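Predicted acetamidase/formamidase (Thermoanaerobacter tengcongensis, PDB 3TKK) probably hydrolyses non-peptide carbon-nitrogen bonds in linear amides such as acetamide or formamide, and binds zinc and calcium ions. Local coordinates at residues Gly156-Thr160 with Thr161-Glu165; Ala232-Ser236 with Leu237-Val241; Gly144-Asn147 with Cys148-Gly152; Phe287-Asn291 with Trp292-Ser296. One frame throughout, in Å; residues are numbered along the deposited sequence.

Contact 1: residues Gly156-Thr160 with Thr161-Glu165. With CA (calcium ion), chain G.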
loop_
_atom_site.group_PDB
_atom_site.type_symbol
_atom_site.label_atom_id
_atom_site.label_comp_id
_atom_site.label_asym_id
_atom_site.label_seq_id
_atom_site.Cartn_x
_atom_site.Cartn_y
_atom_site.Cartn_z
ATOM N N GLY A 156 5.291 11.095 -15.377
ATOM C CA GLY A 156 4.847 12.444 -14.898
ATOM C C GLY A 156 4.772 12.437 -13.355
ATOM O O GLY A 156 5.633 11.891 -12.723
ATOM N N ASN A 157 3.714 12.971 -12.773
ATOM C CA ASN A 157 3.711 13.241 -11.294
ATOM C C ASN A 157 3.127 12.004 -10.598
ATOM O O ASN A 157 1.991 11.991 -10.084
ATOM C CB ASN A 157 2.785 14.411 -11.013
ATOM C CG ASN A 157 2.887 14.922 -9.578
ATOM O OD1 ASN A 157 3.820 14.663 -8.851
ATOM N ND2 ASN A 157 1.864 15.675 -9.169
ATOM N N MET A 158 3.927 10.995 -10.564
ATOM C CA MET A 158 3.544 9.726 -9.984
ATOM C C MET A 158 3.814 9.617 -8.453
ATOM O O MET A 158 3.334 8.663 -7.872
ATOM C CB MET A 158 4.321 8.606 -10.676
ATOM C CG MET A 158 4.189 8.500 -12.144
ATOM S SD MET A 158 5.052 7.071 -12.859
ATOM C CE MET A 158 6.664 7.831 -12.948
ATOM N N ASP A 159 4.671 10.503 -7.870
ATOM C CA ASP A 159 4.962 10.597 -6.415
ATOM C C ASP A 159 5.038 9.212 -5.846
ATOM O O ASP A 159 4.353 8.830 -4.845
ATOM C CB ASP A 159 3.974 11.453 -5.624
ATOM C CG ASP A 159 4.120 12.985 -5.917
ATOM O OD1 ASP A 159 5.158 13.510 -6.392
ATOM O OD2 ASP A 159 3.066 13.649 -5.919
ATOM N N THR A 160 5.980 8.467 -6.426
ATOM C CA THR A 160 6.253 7.106 -6.010
ATOM C C THR A 160 7.551 6.926 -5.215
ATOM O O THR A 160 8.633 7.205 -5.758
ATOM C CB THR A 160 6.176 6.187 -7.298
ATOM O OG1 THR A 160 4.796 6.185 -7.798
ATOM C CG2 THR A 160 6.631 4.781 -6.902
ATOM N N THR A 161 7.495 6.413 -3.947
ATOM C CA THR A 161 8.578 6.483 -3.044
ATOM C C THR A 161 9.640 5.525 -3.555
ATOM O O THR A 161 10.807 5.728 -3.278
ATOM C CB THR A 161 8.136 5.904 -1.594
ATOM O OG1 THR A 161 7.332 4.719 -1.843
ATOM C CG2 THR A 161 7.198 7.078 -0.822
ATOM N N LEU A 162 9.260 4.515 -4.342
ATOM C CA LEU A 162 10.274 3.600 -4.869
ATOM C C LEU A 162 11.365 4.312 -5.810
ATOM O O LEU A 162 12.308 3.667 -6.185
ATOM C CB LEU A 162 9.569 2.445 -5.664
ATOM C CG LEU A 162 8.517 1.568 -4.875
ATOM C CD1 LEU A 162 8.024 0.403 -5.824
ATOM C CD2 LEU A 162 9.206 1.147 -3.539
ATOM N N ILE A 163 10.999 5.449 -6.476
ATOM C CA ILE A 163 11.924 6.065 -7.420
ATOM C C ILE A 163 12.977 6.815 -6.659
ATOM O O ILE A 163 12.775 7.983 -6.400
ATOM C CB ILE A 163 11.078 6.954 -8.443
ATOM C CG1 ILE A 163 10.051 5.989 -9.052
ATOM C CG2 ILE A 163 12.082 7.589 -9.536
ATOM C CD1 ILE A 163 8.977 6.683 -10.264
ATOM N N ALA A 164 14.088 6.150 -6.372
ATOM C CA ALA A 164 15.169 6.614 -5.440
ATOM C C ALA A 164 16.454 6.021 -5.934
ATOM O O ALA A 164 16.420 5.235 -6.857
ATOM C CB ALA A 164 14.811 6.038 -3.977
ATOM N N GLU A 165 17.598 6.278 -5.270
ATOM C CA GLU A 165 18.795 5.730 -5.716
ATOM C C GLU A 165 18.652 4.251 -5.749
ATOM O O GLU A 165 18.092 3.732 -4.799
ATOM C CB GLU A 165 19.899 6.138 -4.644
ATOM C CG GLU A 165 20.156 7.639 -4.645
ATOM C CD GLU A 165 21.427 7.942 -3.766
ATOM O OE1 GLU A 165 22.000 9.016 -3.797
ATOM O OE2 GLU A 165 21.819 7.050 -3.052
HETATM CA CA CA G . 4.358 15.660 -6.852
HETATM O O HOH W 1 2.080 16.526 -6.505
HETATM O O HOH W 2 4.538 6.738 -3.071
HETATM O O HOH W 3 4.444 16.620 -4.542
HETATM O O HOH W 4 4.078 17.982 -7.709
#

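Contact 2: residues Ala232-Ser236 with Leu237-Val241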
loop_
_atom_site.group_PDB
_atom_site.type_symbol
_atom_site.label_atom_id
_atom_site.label_comp_id
_atom_site.label_asym_id
_atom_site.label_seq_id
_atom_site.Cartn_x
_atom_site.Cartn_y
_atom_site.Cartn_z
ATOM N N ALA A 232 0.394 2.561 -12.081
ATOM C CA ALA A 232 -0.649 3.124 -12.998
ATOM C C ALA A 232 -1.399 4.265 -12.322
ATOM O O ALA A 232 -1.457 4.238 -11.088
ATOM C CB ALA A 232 -1.654 2.081 -13.305
ATOM N N SER A 233 -2.102 5.150 -13.123
ATOM C CA SER A 233 -2.842 6.228 -12.503
ATOM C C SER A 233 -4.219 6.269 -13.178
ATOM O O SER A 233 -4.317 5.852 -14.297
ATOM C CB SER A 233 -2.072 7.601 -12.669
ATOM O OG SER A 233 -0.694 7.430 -12.214
ATOM N N ALA A 234 -5.226 6.709 -12.440
ATOM C CA ALA A 234 -6.636 6.832 -12.816
ATOM C C ALA A 234 -7.317 7.724 -11.823
ATOM O O ALA A 234 -6.759 8.071 -10.766
ATOM C CB ALA A 234 -7.320 5.461 -12.802
ATOM N N GLU A 235 -8.585 8.008 -12.149
ATOM C CA GLU A 235 -9.399 8.842 -11.357
ATOM C C GLU A 235 -9.750 8.244 -10.021
ATOM O O GLU A 235 -10.010 9.014 -9.113
ATOM C CB GLU A 235 -10.728 9.189 -12.087
ATOM C CG GLU A 235 -10.665 10.422 -12.951
ATOM C CD GLU A 235 -9.887 11.731 -12.440
ATOM O OE1 GLU A 235 -9.591 11.954 -11.246
ATOM O OE2 GLU A 235 -9.608 12.599 -13.324
ATOM N N SER A 236 -9.633 6.925 -9.843
ATOM C CA SER A 236 -9.724 6.338 -8.478
ATOM C C SER A 236 -8.630 5.425 -8.237
ATOM O O SER A 236 -8.060 4.914 -9.203
ATOM C CB SER A 236 -11.066 5.489 -8.394
ATOM O OG SER A 236 -10.947 4.420 -9.323
ATOM N N LEU A 237 -8.279 5.237 -6.964
ATOM C CA LEU A 237 -7.321 4.249 -6.524
ATOM C C LEU A 237 -7.725 2.832 -6.900
ATOM O O LEU A 237 -6.870 2.047 -7.291
ATOM C CB LEU A 237 -7.283 4.304 -4.994
ATOM C CG LEU A 237 -5.999 4.171 -4.276
ATOM C CD1 LEU A 237 -4.694 4.794 -4.927
ATOM C CD2 LEU A 237 -6.091 4.662 -2.817
ATOM N N ASP A 238 -9.048 2.586 -6.929
ATOM C CA ASP A 238 -9.606 1.271 -7.236
ATOM C C ASP A 238 -9.201 0.952 -8.711
ATOM O O ASP A 238 -8.629 -0.091 -8.962
ATOM C CB ASP A 238 -11.133 1.276 -7.229
ATOM C CG ASP A 238 -11.757 1.296 -5.829
ATOM O OD1 ASP A 238 -11.264 0.701 -4.925
ATOM O OD2 ASP A 238 -12.858 1.827 -5.657
ATOM N N LYS A 239 -9.489 1.852 -9.667
ATOM C CA LYS A 239 -9.095 1.622 -11.037
ATOM C C LYS A 239 -7.537 1.576 -11.069
ATOM O O LYS A 239 -6.916 0.798 -11.812
ATOM C CB LYS A 239 -9.570 2.798 -11.864
ATOM C CG LYS A 239 -10.144 2.446 -13.192
ATOM C CD LYS A 239 -10.165 3.595 -14.178
ATOM C CE LYS A 239 -11.551 3.659 -14.994
ATOM N NZ LYS A 239 -11.342 4.262 -16.370
ATOM N N ALA A 240 -6.873 2.481 -10.355
ATOM C CA ALA A 240 -5.492 2.492 -10.656
ATOM C C ALA A 240 -4.975 1.121 -10.277
ATOM O O ALA A 240 -4.078 0.579 -10.935
ATOM C CB ALA A 240 -4.652 3.697 -9.968
ATOM N N VAL A 241 -5.444 0.581 -9.176
ATOM C CA VAL A 241 -4.876 -0.715 -8.727
ATOM C C VAL A 241 -5.201 -1.813 -9.771
ATOM O O VAL A 241 -4.345 -2.664 -10.170
ATOM C CB VAL A 241 -5.538 -1.132 -7.380
ATOM C CG1 VAL A 241 -5.429 -2.681 -7.181
ATOM C CG2 VAL A 241 -4.935 -0.373 -6.169
#

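Contact 3: residues Gly144-Asn147 with Cys148-Gly152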
loop_
_atom_site.group_PDB
_atom_site.type_symbol
_atom_site.label_atom_id
_atom_site.label_comp_id
_atom_site.label_asym_id
_atom_site.label_seq_id
_atom_site.Cartn_x
_atom_site.Cartn_y
_atom_site.Cartn_z
ATOM N N GLY A 144 -1.797 14.500 -26.955
ATOM C CA GLY A 144 -2.041 15.831 -26.347
ATOM C C GLY A 144 -1.071 16.024 -25.172
ATOM O O GLY A 144 -0.786 15.063 -24.406
ATOM N N SER A 145 -0.591 17.258 -25.036
ATOM C CA SER A 145 0.088 17.745 -23.864
ATOM C C SER A 145 -0.540 17.335 -22.493
ATOM O O SER A 145 -1.780 17.386 -22.299
ATOM C CB SER A 145 0.157 19.282 -23.952
ATOM O OG SER A 145 0.825 19.785 -22.803
ATOM N N ILE A 146 0.320 16.950 -21.552
ATOM C CA ILE A 146 -0.131 16.653 -20.212
ATOM C C ILE A 146 0.667 17.397 -19.153
ATOM O O ILE A 146 1.813 17.148 -18.922
ATOM C CB ILE A 146 -0.227 15.120 -19.941
ATOM C CG1 ILE A 146 -1.248 14.490 -20.927
ATOM C CG2 ILE A 146 -0.677 14.837 -18.454
ATOM C CD1 ILE A 146 -1.294 12.892 -20.966
ATOM N N ASN A 147 0.013 18.337 -18.508
ATOM C CA ASN A 147 0.661 19.081 -17.416
ATOM C C ASN A 147 1.474 18.232 -16.434
ATOM O O ASN A 147 0.964 17.206 -15.962
ATOM C CB ASN A 147 -0.452 19.809 -16.646
ATOM C CG ASN A 147 0.092 20.836 -15.678
ATOM O OD1 ASN A 147 0.380 20.543 -14.487
ATOM N ND2 ASN A 147 0.239 22.063 -16.172
ATOM N N CYS A 148 2.707 18.709 -16.112
ATOM C CA CYS A 148 3.632 18.150 -15.125
ATOM C C CYS A 148 3.081 17.598 -13.845
ATOM O O CYS A 148 3.652 16.670 -13.304
ATOM C CB CYS A 148 4.705 19.219 -14.796
ATOM S SG CYS A 148 5.803 19.132 -16.163
ATOM N N GLY A 149 1.996 18.188 -13.354
ATOM C CA GLY A 149 1.316 17.736 -12.111
ATOM C C GLY A 149 0.397 16.527 -12.299
ATOM O O GLY A 149 -0.222 16.077 -11.338
ATOM N N THR A 150 0.237 16.026 -13.529
ATOM C CA THR A 150 -0.698 14.881 -13.726
ATOM C C THR A 150 0.107 13.651 -14.152
ATOM O O THR A 150 1.010 13.763 -14.998
ATOM C CB THR A 150 -1.650 15.285 -14.830
ATOM O OG1 THR A 150 -2.475 16.349 -14.321
ATOM C CG2 THR A 150 -2.564 14.145 -15.275
ATOM N N PRO A 151 -0.098 12.505 -13.506
ATOM C CA PRO A 151 0.518 11.276 -14.056
ATOM C C PRO A 151 -0.210 10.566 -15.118
ATOM O O PRO A 151 -1.443 10.627 -15.175
ATOM C CB PRO A 151 0.528 10.304 -12.879
ATOM C CG PRO A 151 -0.573 10.729 -11.972
ATOM C CD PRO A 151 -0.894 12.244 -12.289
ATOM N N GLY A 152 0.490 9.805 -15.957
ATOM C CA GLY A 152 -0.253 8.924 -16.926
ATOM C C GLY A 152 0.677 7.824 -17.357
ATOM O O GLY A 152 1.699 7.493 -16.660
HETATM O O HOH W 5 2.408 14.811 -17.147
HETATM O O HOH W 6 -1.554 18.747 -13.321
#

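Contact 4: residues Phe287-Asn291 with Trp292-Ser296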
loop_
_atom_site.group_PDB
_atom_site.type_symbol
_atom_site.label_atom_id
_atom_site.label_comp_id
_atom_site.label_asym_id
_atom_site.label_seq_id
_atom_site.Cartn_x
_atom_site.Cartn_y
_atom_site.Cartn_z
ATOM N N PHE A 287 1.573 -2.206 -8.313
ATOM C CA PHE A 287 1.600 -3.625 -7.883
ATOM C C PHE A 287 2.991 -4.243 -7.874
ATOM O O PHE A 287 3.685 -4.276 -8.883
ATOM C CB PHE A 287 0.643 -4.436 -8.772
ATOM C CG PHE A 287 0.467 -5.866 -8.280
ATOM C CD1 PHE A 287 -0.297 -6.112 -7.148
ATOM C CD2 PHE A 287 0.977 -6.946 -9.008
ATOM C CE1 PHE A 287 -0.459 -7.384 -6.634
ATOM C CE2 PHE A 287 0.785 -8.257 -8.479
ATOM C CZ PHE A 287 0.022 -8.483 -7.352
ATOM N N SER A 288 3.422 -4.776 -6.729
ATOM C CA SER A 288 4.826 -5.055 -6.562
ATOM C C SER A 288 4.991 -6.543 -6.349
ATOM O O SER A 288 4.300 -7.104 -5.480
ATOM C CB SER A 288 5.180 -4.363 -5.264
ATOM O OG SER A 288 6.492 -4.500 -4.898
ATOM N N LEU A 289 6.004 -7.171 -6.997
ATOM C CA LEU A 289 6.437 -8.562 -6.763
ATOM C C LEU A 289 7.932 -8.600 -6.397
ATOM O O LEU A 289 8.692 -7.767 -6.820
ATOM C CB LEU A 289 6.217 -9.418 -8.006
ATOM C CG LEU A 289 4.744 -9.729 -8.231
ATOM C CD1 LEU A 289 4.419 -9.952 -9.752
ATOM C CD2 LEU A 289 4.381 -10.994 -7.354
ATOM N N PRO A 290 8.331 -9.554 -5.593
ATOM C CA PRO A 290 9.737 -9.761 -5.332
ATOM C C PRO A 290 10.473 -10.051 -6.623
ATOM O O PRO A 290 10.067 -10.870 -7.395
ATOM C CB PRO A 290 9.761 -11.024 -4.417
ATOM C CG PRO A 290 8.438 -11.069 -3.786
ATOM C CD PRO A 290 7.492 -10.582 -4.964
ATOM N N ASN A 291 11.653 -9.467 -6.827
ATOM C CA ASN A 291 12.436 -9.783 -8.033
ATOM C C ASN A 291 12.732 -11.264 -8.244
ATOM O O ASN A 291 12.818 -11.724 -9.375
ATOM C CB ASN A 291 13.744 -9.008 -8.049
ATOM C CG ASN A 291 13.520 -7.531 -8.138
ATOM O OD1 ASN A 291 12.458 -7.037 -8.643
ATOM N ND2 ASN A 291 14.519 -6.792 -7.778
ATOM N N TRP A 292 12.901 -12.055 -7.190
ATOM C CA TRP A 292 13.377 -13.431 -7.496
ATOM C C TRP A 292 12.237 -14.281 -8.134
ATOM O O TRP A 292 12.459 -15.272 -8.845
ATOM C CB TRP A 292 13.948 -14.104 -6.248
ATOM C CG TRP A 292 12.924 -14.357 -5.199
ATOM C CD1 TRP A 292 12.447 -13.474 -4.285
ATOM C CD2 TRP A 292 12.246 -15.607 -4.951
ATOM N NE1 TRP A 292 11.462 -14.078 -3.527
ATOM C CE2 TRP A 292 11.367 -15.400 -3.891
ATOM C CE3 TRP A 292 12.312 -16.885 -5.537
ATOM C CZ2 TRP A 292 10.568 -16.413 -3.385
ATOM C CZ3 TRP A 292 11.522 -17.892 -5.029
ATOM C CH2 TRP A 292 10.634 -17.639 -3.981
ATOM N N ILE A 293 11.000 -13.921 -7.859
ATOM C CA ILE A 293 9.880 -14.540 -8.578
ATOM C C ILE A 293 9.933 -14.234 -10.075
ATOM O O ILE A 293 9.932 -15.142 -10.909
ATOM C CB ILE A 293 8.516 -14.029 -8.050
ATOM C CG1 ILE A 293 8.416 -14.114 -6.527
ATOM C CG2 ILE A 293 7.396 -14.812 -8.653
ATOM C CD1 ILE A 293 7.577 -15.187 -6.067
ATOM N N LEU A 294 10.031 -12.969 -10.470
ATOM C CA LEU A 294 10.145 -12.716 -11.890
ATOM C C LEU A 294 11.377 -13.459 -12.437
ATOM O O LEU A 294 11.391 -14.050 -13.543
ATOM C CB LEU A 294 10.380 -11.227 -12.173
ATOM C CG LEU A 294 9.442 -10.090 -11.842
ATOM C CD1 LEU A 294 8.881 -9.555 -13.116
ATOM C CD2 LEU A 294 8.349 -10.432 -10.853
ATOM N N GLU A 295 12.440 -13.391 -11.666
ATOM C CA GLU A 295 13.713 -14.023 -12.068
ATOM C C GLU A 295 13.490 -15.512 -12.334
ATOM O O GLU A 295 13.933 -16.038 -13.339
ATOM C CB GLU A 295 14.732 -13.798 -10.957
ATOM C CG GLU A 295 16.136 -14.354 -11.175
ATOM C CD GLU A 295 16.680 -14.032 -12.554
ATOM O OE1 GLU A 295 16.212 -13.073 -13.215
ATOM O OE2 GLU A 295 17.585 -14.752 -12.984
ATOM N N SER A 296 12.787 -16.205 -11.450
ATOM C CA SER A 296 12.599 -17.626 -11.709
ATOM C C SER A 296 11.987 -17.850 -13.070
ATOM O O SER A 296 12.368 -18.805 -13.746
ATOM C CB SER A 296 11.724 -18.260 -10.674
ATOM O OG SER A 296 12.403 -18.268 -9.439
#

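Contact 1: residues Gly156-Thr160 with Thr161-Glu165
M158 and I163 meet at their ends, CE of M158 3.7 Å from CD1 of I163, the two side chains crossing at about a right angle where they are buried against strand 133-138. T160, between them in the sequence, opens a type I turn from T160 to I163: I163 N donates to T160 O over 3.0 Å, arriving above the carbonyl plane. The T160 side chain divides its work. CG2, trans to the backbone N, leans over the next peptide to within 3.5 Å of T161 N, while OG1 (chi1 -66°) swings back beside its own nitrogen and donates to M158 O over 2.9 Å; S276 OG is its second partner. A valine in its place would probably leave M158 O without this donor and S276 without its hydroxyl mate, freeing the bend to shift. Just before the turn, N157 and D159 reach the calcium ion, which binds N157 OD1 at 2.3 Å and both D159 oxygens, OD1 at 2.3 Å and OD2 at 2.6 Å; D184 and three waters complete seven ligands. N157 ND2 also donates to one of those waters. An amide oxygen and a bidentate carboxylate, two residues apart, supply three oxygens of the all-oxygen shell that calcium favours, and the carboxylate charge probably offsets part of the ion's.

Contact 2: residues Ala232-Ser236 with Leu237-Val241
A strand-to-helix turn with a serine N-cap joins strand 227-234 to helix 237-255 here, S236 being the cap. Its OG accepts from K239 N over 3.0 Å in a nearly straight bond (169°), satisfying an amide of the first helical turn. The hydroxyl takes up this post through chi1 of 64°, which sets OG between the backbone N and the carbonyl carbon, facing the helix start. S236 O then accepts from A240 N over 2.9 Å, the i to i+4 bond that opens the helix. An alanine here would probably leave K239 N without its capping acceptor and let the helix start fray. Beside the cap, the methyl of A234 lies 3.6 Å from K239 CB and also touches CD, so the lysine's aliphatic part runs over the alanine before its end leads off. At the next residue, A240 CB sits 3.4 Å from A232 O. With only methyls at A232, A234 and A240, the axes of the two short segments probably can approach to 6.5 Å, at 147° between their directions. L237 N donates to D238 OD1 of the second subunit, and the reverse bond matches it, so the helix start also lies on the dimer interface. The geometry is that of an N-capped helix doubling back over its own strand in an alpha/beta layer.

Contact 3: residues Gly144-Asn147 with Cys148-Gly152
N147 carries the turn to C148-G152 with two oxygens. Its main-chain O accepts from T150 N over 2.8 Å, closing a type I beta turn, and its side-chain OD1 accepts from G149 N over 3.1 Å at 164°, with the donor tilted 34° from the amide plane. The side chain reaches this position because CG lies trans to the backbone N (chi1 -168°), alongside the carbonyl carbon, and OD1 can then swing forward over the turn. On the other flank I146 and T150 cross at about a right angle, methyl CG2 of I146 being 3.8 Å from CG2 of T150. Two waters bridge the bend: one donates to N147 OD1 over 2.9 Å and also bonds T150 OG1, and another links I146 O and T150 O. Further out, I146 and C148 make backbone hydrogen bonds to F16 and F14, and the C148 side chain packs on F16 and N60. The turn also reaches toward the calcium site, since G149 O accepts from ND2 of the ligand N157 and is thus a second-shell group that probably helps to orient that amide. An Asx turn nested within a type I beta turn, both starting at one asparagine, is the motif that links strands 146-147 and 151-152.

Contact 4: residues Phe287-Asn291 with Trp292-Ser296
The carbonyl oxygen of W292, a residue whose ring packs on P290, is gripped twice by S296: its N donates over 2.8 Å and its OG over 3.1 Å to W292 O, from opposite faces of the carbonyl plane. The serine hydroxyl therefore supplements the regular helical bond. One residue earlier, E295 N donates to N291 O over 2.9 Å, nearly in line with the C=O bond, whereas P290, at the N-cap position, offers its O to I293 N only in a weak bond of 3.2 Å. The indole of W292 is set at chi1 66°, between the backbone N and the carbonyl carbon, which turns it back toward the preceding strand. There P290 CB comes within 3.6 Å of both CD1 and NE1 of W292, at an oblique angle to the ring, while I293 CG1 stands 4.2 Å above the plane of the W292 ring, over its centre. P290 and I293 run side by side, pointing the same way. Deeper in, L294 CD2 meets L289 CB at 3.7 Å, their side chains crossing at about a right angle beside F252 of helix 237-255. N291 turns its amide to T228 and T224, and E295 forms a salt bridge with R300. L128 of the second subunit packs on W292 and I293. Polar groups thus fix the backbone of the short helix, while apolar side chains bind it to the strand end and to the dimer partner.

Along the chain the order is contact 3, contact 1, contact 2, contact 4. Contacts 3 and 1 adjoin in one mixed sheet, through neighbouring strands 151-152 and 155-157; their centres are 15 Å apart and they touch beside the calcium ion. Contacts 2 and 4 belong to the nine-stranded sheet, at ends of the neighbouring strands 227-234 and 283-290, with centres 22 Å apart. Between these pairs, P151 of contact 3 packs on S233 of contact 2, whereas contacts 3 and 4, with centres 29 Å apart, lie on opposite sides of the chain's centre. The calcium ligands thus come from contact 1, backed by contact 3, while the two helix starts of contacts 2 and 4 meet the second subunit.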